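Local atomic coordinates of PP1b (Porcine reproductive and respiratory syndrome virus, PDB entry 6JDR), a protein that probably unwinds RNA and DNA duplexes with 5' to 3' polarity, driven by ATP hydrolysis, as the helicase piece of the viral replicase polyprotein. Residues C7-A12 / S62-V67; Y27-H32 / V37-G42; L344-P347 / S351-R354. The protein carries 1 engineered substitution. All coordinates share one frame; numbering follows the deposited sequence.

Interaction 1: C7-A12 / S62-V67; sequences CGYCGA and SPLDEV. With ZN (zinc ion), chain C.
Tyr9 carries this contact almost alone, reaching from the CxxC zinc loop of the zinc-binding domain to the start of helix 63-67. Cys7 and Cys10 fix that loop by binding zinc through SG. With CG anti to the carbonyl carbon (chi1 -68°), the ring reaches the helix start, where Asp65 OD1 lies at its edge and Ser62 and Leu64 approach obliquely. The packed part involves buried Tyr9 and Leu64, CE1 of Tyr9 lying 3.9 Å from Leu64 CD2. Toward solvent stand the partly exposed Ser62, whose CB rests 3.6 Å from Tyr9 CD1, and Asp65. Here Tyr9 OH donates to the syn lone pair of Asp65 OD1 at 2.6 Å, with ring and carboxylate planes 47° apart. The other oxygen serves the helix, since Ser62 N reaches Asp65 OD2 at 3.1 Å from the anti side and 23° out of the carboxylate plane. In return Ser62 OG receives Leu64 N at 3.0 Å, which completes a capping box. Tyr9 OH also bonds His32 ND1 of a second zinc site, and the ring stacks on His28 of the first. One phenol thus probably couples two zinc sites to a carboxylate already oriented by the helix cap.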
loop_
_atom_site.group_PDB
_atom_site.type_symbol
_atom_site.label_atom_id
_atom_site.label_comp_id
_atom_site.label_asym_id
_atom_site.label_seq_id
_atom_site.Cartn_x
_atom_site.Cartn_y
_atom_site.Cartn_z
ATOM N N CYS A 7 6.300 24.971 -14.113
ATOM C CA CYS A 7 7.549 24.586 -13.461
ATOM C C CYS A 7 7.410 23.266 -12.708
ATOM O O CYS A 7 6.430 23.049 -12.002
ATOM C CB CYS A 7 7.998 25.690 -12.496
ATOM S SG CYS A 7 9.562 25.374 -11.638
ATOM N N GLY A 8 8.404 22.394 -12.863
ATOM C CA GLY A 8 8.425 21.099 -12.184
ATOM C C GLY A 8 8.635 21.196 -10.685
ATOM O O GLY A 8 8.273 20.278 -9.954
ATOM N N TYR A 9 9.231 22.297 -10.226
ATOM C CA TYR A 9 9.419 22.543 -8.794
ATOM C C TYR A 9 8.170 23.164 -8.168
ATOM O O TYR A 9 7.578 22.593 -7.246
ATOM C CB TYR A 9 10.602 23.483 -8.544
ATOM C CG TYR A 9 11.967 22.918 -8.867
ATOM C CD1 TYR A 9 12.507 21.879 -8.114
ATOM C CD2 TYR A 9 12.737 23.446 -9.902
ATOM C CE1 TYR A 9 13.764 21.367 -8.394
ATOM C CE2 TYR A 9 13.996 22.944 -10.188
ATOM C CZ TYR A 9 14.505 21.904 -9.431
ATOM O OH TYR A 9 15.753 21.396 -9.711
ATOM N N CYS A 10 7.782 24.333 -8.686
ATOM C CA CYS A 10 6.797 25.203 -8.029
ATOM C C CYS A 10 5.480 25.414 -8.782
ATOM O O CYS A 10 4.569 26.049 -8.254
ATOM C CB CYS A 10 7.425 26.570 -7.777
ATOM S SG CYS A 10 7.767 27.491 -9.296
ATOM N N GLY A 11 5.379 24.915 -10.009
ATOM C CA GLY A 11 4.151 25.048 -10.793
ATOM C C GLY A 11 3.927 26.384 -11.491
ATOM O O GLY A 11 2.929 26.549 -12.188
ATOM N N ALA A 12 4.841 27.337 -11.322
ATOM C CA ALA A 12 4.750 28.625 -12.013
ATOM C C ALA A 12 5.000 28.437 -13.512
ATOM O O ALA A 12 5.508 27.393 -13.917
ATOM C CB ALA A 12 5.760 29.600 -11.430
ATOM N N SER A 62 14.561 21.844 -3.479
ATOM C CA SER A 62 13.627 20.731 -3.411
ATOM C C SER A 62 14.368 19.433 -3.082
ATOM O O SER A 62 15.555 19.302 -3.391
ATOM C CB SER A 62 12.900 20.599 -4.753
ATOM O OG SER A 62 12.244 19.351 -4.886
ATOM N N PRO A 63 13.670 18.468 -2.455
ATOM C CA PRO A 63 14.252 17.137 -2.279
ATOM C C PRO A 63 14.608 16.462 -3.603
ATOM O O PRO A 63 15.476 15.586 -3.631
ATOM C CB PRO A 63 13.142 16.361 -1.563
ATOM C CG PRO A 63 12.359 17.408 -0.847
ATOM C CD PRO A 63 12.366 18.584 -1.775
ATOM N N LEU A 64 13.944 16.867 -4.687
ATOM C CA LEU A 64 14.293 16.393 -6.029
ATOM C C LEU A 64 15.775 16.565 -6.309
ATOM O O LEU A 64 16.404 15.708 -6.919
ATOM C CB LEU A 64 13.499 17.152 -7.091
ATOM C CG LEU A 64 13.766 16.772 -8.550
ATOM C CD1 LEU A 64 13.374 15.327 -8.819
ATOM C CD2 LEU A 64 13.016 17.709 -9.488
ATOM N N ASP A 65 16.326 17.684 -5.859
ATOM C CA ASP A 65 17.714 18.013 -6.135
ATOM C C ASP A 65 18.651 17.073 -5.389
ATOM O O ASP A 65 19.704 16.706 -5.904
ATOM C CB ASP A 65 17.982 19.476 -5.772
ATOM C CG ASP A 65 17.067 20.429 -6.519
ATOM O OD1 ASP A 65 17.000 20.322 -7.762
ATOM O OD2 ASP A 65 16.403 21.263 -5.867
ATOM N N GLU A 66 18.257 16.677 -4.184
ATOM C CA GLU A 66 19.028 15.714 -3.412
ATOM C C GLU A 66 18.975 14.347 -4.079
ATOM O O GLU A 66 20.000 13.682 -4.225
ATOM C CB GLU A 66 18.509 15.629 -1.980
ATOM C CG GLU A 66 18.674 16.915 -1.179
ATOM C CD GLU A 66 20.121 17.349 -1.040
ATOM O OE1 GLU A 66 20.993 16.509 -0.719
ATOM O OE2 GLU A 66 20.388 18.547 -1.248
ATOM N N VAL A 67 17.784 13.944 -4.508
ATOM C CA VAL A 67 17.622 12.696 -5.254
ATOM C C VAL A 67 18.532 12.680 -6.486
ATOM O O VAL A 67 19.229 11.696 -6.738
ATOM C CB VAL A 67 16.153 12.479 -5.672
ATOM C CG1 VAL A 67 16.023 11.342 -6.680
ATOM C CG2 VAL A 67 15.300 12.188 -4.447
HETATM ZN ZN ZN C . 9.648 27.225 -10.314
#

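Interaction 2: Y27-H32 / V37-G42; sequences YHTHFH and VIIWCG. With ZN (zinc ion), chain C; ZN (zinc ion), chain B; ZN (zinc ion), chain D.
Thr29 and His30 pack against Val37, Ile39 and Trp40 in a largely apolar contact within the N-terminal zinc-binding domain, in the loops that follow strand 23-24 and precede helix 63-67 along the chain. The two segments belong to metal-bound loops, and no hydrogen bond joins them. Three zinc ions frame the arrangement: His28 binds one through ND1, His32 a second through NE2, and Cys41 a third through SG, each with three further ligands. The side chains between the sites supply the packing.

Thr29 presents its hydrocarbon side. CB of Thr29 sits 3.7 Å from Ile39 CG2, and CG2 of Thr29 lies 4.0 Å from Val37 CG1, with the side chains crossing at about right angles. Its hydroxyl, placed between the backbone N and the carbonyl carbon (chi1 50°), is used close by in the chain, bonding Val26 O and accepting from His30 ND1 at 2.9 Å. That second bond lies only 5° from the imidazole plane and fixes the rotation of the His30 ring. Val37 CB comes 3.8 Å from Thr29 O, while CG2 of Val37 touches the CB of His32 at 4.1 Å. Thr29 and Val37 also touch Val24, which joins the contact to strand 23-24.

A type I turn from Ile39 to Gly42 leads away toward the third zinc ion. At its start the Ile39 methyl CD1 touches two flat groups, lying 4.0 Å above one face of the Trp40 ring, offset toward its rim, and 3.9 Å from His30 CE1. The same His30 CE1 is 4.1 Å from Trp40 CH2, those side chains crossing at about a right angle.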
loop_
_atom_site.group_PDB
_atom_site.type_symbol
_atom_site.label_atom_id
_atom_site.label_comp_id
_atom_site.label_asym_id
_atom_site.label_seq_id
_atom_site.Cartn_x
_atom_site.Cartn_y
_atom_site.Cartn_z
ATOM N N TYR A 27 12.913 31.766 -11.910
ATOM C CA TYR A 27 13.593 31.647 -10.625
ATOM C C TYR A 27 14.430 30.366 -10.551
ATOM O O TYR A 27 15.607 30.410 -10.206
ATOM C CB TYR A 27 12.576 31.689 -9.479
ATOM C CG TYR A 27 13.197 31.561 -8.109
ATOM C CD1 TYR A 27 13.946 32.600 -7.563
ATOM C CD2 TYR A 27 13.039 30.399 -7.356
ATOM C CE1 TYR A 27 14.521 32.486 -6.307
ATOM C CE2 TYR A 27 13.612 30.275 -6.101
ATOM C CZ TYR A 27 14.349 31.321 -5.580
ATOM O OH TYR A 27 14.918 31.200 -4.334
ATOM N N HIS A 28 13.823 29.238 -10.908
ATOM C CA HIS A 28 14.472 27.936 -10.760
ATOM C C HIS A 28 15.510 27.598 -11.827
ATOM O O HIS A 28 16.143 26.544 -11.752
ATOM C CB HIS A 28 13.424 26.828 -10.685
ATOM C CG HIS A 28 12.733 26.754 -9.364
ATOM N ND1 HIS A 28 11.434 27.169 -9.180
ATOM C CD2 HIS A 28 13.167 26.325 -8.155
ATOM C CE1 HIS A 28 11.093 26.992 -7.917
ATOM N NE2 HIS A 28 12.127 26.480 -7.273
ATOM N N THR A 29 15.708 28.484 -12.803
ATOM C CA THR A 29 16.805 28.323 -13.754
ATOM C C THR A 29 18.177 28.337 -13.070
ATOM O O THR A 29 19.158 27.878 -13.651
ATOM C CB THR A 29 16.801 29.431 -14.837
ATOM O OG1 THR A 29 16.712 30.718 -14.216
ATOM C CG2 THR A 29 15.640 29.257 -15.801
ATOM N N HIS A 30 18.253 28.874 -11.854
ATOM C CA HIS A 30 19.538 29.064 -11.179
ATOM C C HIS A 30 19.728 28.192 -9.923
ATOM O O HIS A 30 20.668 28.408 -9.160
ATOM C CB HIS A 30 19.707 30.552 -10.824
ATOM C CG HIS A 30 20.091 31.416 -11.988
ATOM N ND1 HIS A 30 19.320 31.525 -13.127
ATOM C CD2 HIS A 30 21.162 32.223 -12.182
ATOM C CE1 HIS A 30 19.903 32.357 -13.973
ATOM N NE2 HIS A 30 21.022 32.794 -13.423
ATOM N N PHE A 31 18.852 27.210 -9.712
ATOM C CA PHE A 31 18.953 26.323 -8.548
ATOM C C PHE A 31 18.891 24.840 -8.940
ATOM O O PHE A 31 18.375 24.005 -8.189
ATOM C CB PHE A 31 17.857 26.658 -7.531
ATOM C CG PHE A 31 17.922 28.065 -7.011
ATOM C CD1 PHE A 31 18.722 28.383 -5.919
ATOM C CD2 PHE A 31 17.184 29.076 -7.612
ATOM C CE1 PHE A 31 18.784 29.681 -5.435
ATOM C CE2 PHE A 31 17.240 30.377 -7.131
ATOM C CZ PHE A 31 18.041 30.682 -6.041
ATOM N N HIS A 32 19.449 24.518 -10.105
ATOM C CA HIS A 32 19.469 23.150 -10.617
ATOM C C HIS A 32 20.894 22.782 -11.012
ATOM O O HIS A 32 21.301 22.954 -12.160
ATOM C CB HIS A 32 18.523 23.031 -11.808
ATOM C CG HIS A 32 18.326 21.630 -12.291
ATOM N ND1 HIS A 32 17.318 20.815 -11.824
ATOM C CD2 HIS A 32 18.996 20.905 -13.217
ATOM C CE1 HIS A 32 17.381 19.646 -12.435
ATOM N NE2 HIS A 32 18.386 19.678 -13.289
ATOM N N VAL A 37 21.126 24.435 -17.587
ATOM C CA VAL A 37 19.858 25.074 -17.904
ATOM C C VAL A 37 20.140 26.252 -18.834
ATOM O O VAL A 37 20.646 27.286 -18.398
ATOM C CB VAL A 37 19.145 25.574 -16.632
ATOM C CG1 VAL A 37 17.780 26.152 -16.979
ATOM C CG2 VAL A 37 19.016 24.444 -15.622
ATOM N N ILE A 38 19.825 26.088 -20.117
ATOM C CA ILE A 38 20.067 27.142 -21.099
ATOM C C ILE A 38 19.091 28.287 -20.845
ATOM O O ILE A 38 17.877 28.097 -20.901
ATOM C CB ILE A 38 19.899 26.647 -22.554
ATOM C CG1 ILE A 38 20.776 25.411 -22.831
ATOM C CG2 ILE A 38 20.222 27.767 -23.538
ATOM C CD1 ILE A 38 22.229 25.566 -22.437
ATOM N N ILE A 39 19.628 29.468 -20.554
ATOM C CA ILE A 39 18.799 30.634 -20.267
ATOM C C ILE A 39 18.825 31.651 -21.418
ATOM O O ILE A 39 19.462 31.427 -22.447
ATOM C CB ILE A 39 19.176 31.292 -18.915
ATOM C CG1 ILE A 39 20.634 31.754 -18.888
ATOM C CG2 ILE A 39 18.912 30.320 -17.777
ATOM C CD1 ILE A 39 20.922 32.724 -17.763
ATOM N N TRP A 40 18.088 32.742 -21.228
ATOM C CA TRP A 40 17.894 33.811 -22.221
ATOM C C TRP A 40 19.127 34.257 -23.014
ATOM O O TRP A 40 19.002 34.573 -24.190
ATOM C CB TRP A 40 17.200 35.032 -21.575
ATOM C CG TRP A 40 17.747 35.459 -20.235
ATOM C CD1 TRP A 40 18.692 36.412 -20.004
ATOM C CD2 TRP A 40 17.364 34.955 -18.945
ATOM N NE1 TRP A 40 18.932 36.527 -18.655
ATOM C CE2 TRP A 40 18.130 35.644 -17.983
ATOM C CE3 TRP A 40 16.456 33.979 -18.511
ATOM C CZ2 TRP A 40 18.014 35.395 -16.613
ATOM C CZ3 TRP A 40 16.348 33.726 -17.150
ATOM C CH2 TRP A 40 17.121 34.433 -16.218
ATOM N N CYS A 41 20.308 34.273 -22.399
ATOM C CA CYS A 41 21.536 34.646 -23.120
ATOM C C CYS A 41 22.123 33.520 -23.983
ATOM O O CYS A 41 23.173 33.699 -24.606
ATOM C CB CYS A 41 22.603 35.150 -22.146
ATOM S SG CYS A 41 23.254 33.898 -21.012
ATOM N N GLY A 42 21.460 32.366 -24.018
ATOM C CA GLY A 42 21.891 31.248 -24.855
ATOM C C GLY A 42 22.989 30.388 -24.250
ATOM O O GLY A 42 23.543 29.526 -24.928
HETATM ZN ZN ZN C . 9.648 27.225 -10.314
HETATM ZN ZN ZN B . 19.028 17.997 -14.461
HETATM ZN ZN ZN D . 25.404 33.865 -21.057
#

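Interaction 3: L344-P347 / S351-R354; sequences LHLP and SLNR
Leu346 turns its CG beside the backbone N (chi1 -54°), whereas Leu352 holds its own CG opposite the backbone N (chi1 -163°), and these torsions bring the two forked ends together across the loop. The contact lies in a beta-alpha-beta crossover of the C-terminal RecA-like domain of the superfamily 1 helicase core, where strand 342-345 of a parallel sheet gives way to helix 354-361 before the chain returns as the neighbouring strand 367-371.

The meeting is methyl against methyl. Leu346 CD1 approaches Leu352 CD2 at 3.9 Å, and CD2 of Leu346 lies 4.0 Å from both CD1 and CD2 of Leu352. The side chains cross at about a right angle, and both branches of each fork take part. No hydrogen bond joins the two segments. The helix side continues the same apolar layer, with Leu352 touching Ala357 and Leu344 touching Ala360, so the leucine pair extends the packing of strand against helix into the connecting loop.

The polar groups have partners beyond the pair. Asn353 is the N-cap of the helix, its OD1 bonding Arg356 N, while Arg354 NH1 makes a salt bridge with Asp290 OD2, distant in sequence. Ser351 completes the contact beside the leucines: its OG, bonded to Thr348 O within the loop, stands 4.5 Å from Leu346 CD2.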
loop_
_atom_site.group_PDB
_atom_site.type_symbol
_atom_site.label_atom_id
_atom_site.label_comp_id
_atom_site.label_asym_id
_atom_site.label_seq_id
_atom_site.Cartn_x
_atom_site.Cartn_y
_atom_site.Cartn_z
ATOM N N LEU A 344 -22.086 -14.529 25.210
ATOM C CA LEU A 344 -22.401 -13.175 25.654
ATOM C C LEU A 344 -23.897 -13.089 25.913
ATOM O O LEU A 344 -24.699 -13.100 24.981
ATOM C CB LEU A 344 -21.976 -12.149 24.595
ATOM C CG LEU A 344 -22.235 -10.662 24.879
ATOM C CD1 LEU A 344 -21.759 -10.258 26.268
ATOM N N HIS A 345 -24.258 -13.005 27.190
ATOM C CA HIS A 345 -25.640 -13.082 27.642
ATOM C C HIS A 345 -26.117 -11.693 28.062
ATOM O O HIS A 345 -25.638 -11.144 29.052
ATOM C CB HIS A 345 -25.707 -14.070 28.812
ATOM C CG HIS A 345 -27.083 -14.299 29.350
ATOM N ND1 HIS A 345 -28.107 -14.816 28.586
ATOM C CD2 HIS A 345 -27.596 -14.110 30.588
ATOM C CE1 HIS A 345 -29.195 -14.921 29.326
ATOM N NE2 HIS A 345 -28.912 -14.498 30.545
ATOM N N LEU A 346 -27.065 -11.136 27.308
ATOM C CA LEU A 346 -27.502 -9.748 27.485
ATOM C C LEU A 346 -29.015 -9.631 27.685
ATOM O O LEU A 346 -29.707 -9.022 26.867
ATOM C CB LEU A 346 -27.091 -8.915 26.263
ATOM C CG LEU A 346 -25.613 -8.944 25.860
ATOM C CD1 LEU A 346 -25.441 -8.417 24.443
ATOM C CD2 LEU A 346 -24.775 -8.140 26.840
ATOM N N PRO A 347 -29.541 -10.204 28.779
ATOM C CA PRO A 347 -30.981 -10.135 29.036
ATOM C C PRO A 347 -31.508 -8.744 29.393
ATOM O O PRO A 347 -32.679 -8.462 29.144
ATOM C CB PRO A 347 -31.174 -11.085 30.223
ATOM C CG PRO A 347 -29.847 -11.124 30.894
ATOM C CD PRO A 347 -28.840 -11.011 29.791
ATOM N N SER A 351 -27.533 -2.389 29.102
ATOM C CA SER A 351 -26.563 -2.944 30.051
ATOM C C SER A 351 -25.145 -3.034 29.490
ATOM O O SER A 351 -24.259 -3.593 30.141
ATOM C CB SER A 351 -27.011 -4.339 30.498
ATOM O OG SER A 351 -26.977 -5.257 29.419
ATOM N N LEU A 352 -24.921 -2.474 28.303
ATOM C CA LEU A 352 -23.675 -2.704 27.579
ATOM C C LEU A 352 -23.068 -1.414 27.046
ATOM O O LEU A 352 -23.726 -0.675 26.319
ATOM C CB LEU A 352 -23.947 -3.663 26.420
ATOM C CG LEU A 352 -22.763 -4.372 25.766
ATOM C CD1 LEU A 352 -22.046 -5.280 26.752
ATOM C CD2 LEU A 352 -23.260 -5.167 24.569
ATOM N N ASN A 353 -21.816 -1.148 27.419
ATOM C CA ASN A 353 -21.048 -0.031 26.856
ATOM C C ASN A 353 -19.861 -0.542 26.030
ATOM O O ASN A 353 -19.647 -1.752 25.938
ATOM C CB ASN A 353 -20.584 0.927 27.964
ATOM C CG ASN A 353 -19.536 0.320 28.881
ATOM O OD1 ASN A 353 -18.797 -0.583 28.499
ATOM N ND2 ASN A 353 -19.464 0.827 30.100
ATOM N N ARG A 354 -19.100 0.376 25.433
ATOM C CA ARG A 354 -17.918 0.018 24.633
ATOM C C ARG A 354 -16.899 -0.810 25.407
ATOM O O ARG A 354 -16.481 -1.869 24.941
ATOM C CB ARG A 354 -17.227 1.268 24.066
ATOM C CG ARG A 354 -17.408 1.465 22.570
ATOM C CD ARG A 354 -16.411 0.648 21.755
ATOM N NE ARG A 354 -16.955 0.240 20.457
ATOM C CZ ARG A 354 -16.303 -0.493 19.551
ATOM N NH1 ARG A 354 -15.060 -0.908 19.774
ATOM N NH2 ARG A 354 -16.902 -0.816 18.408
#

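Interactions 1 and 2 belong to one structure, the zinc-binding domain, with centres about 14 Å apart and a shared zinc ion bound by Cys7, Cys10 and His28, a site that Cys25 completes. Interaction 2 closes a short loop within the longer span bridged by interaction 1. Interaction 3 stands apart in the helicase core, its centre about 57 Å from that of interaction 1 and about 71 Å from that of interaction 2. Chemistry follows place. Interaction 1, partly buried, depends on a directed hydrogen bond to a capped helix. Interaction 2, largely buried, packs aliphatic, imidazole and indole groups between loops that carry zinc ligands. Interaction 3, also buried, relies on aliphatic packing between a sheet strand and the approach to its following helix.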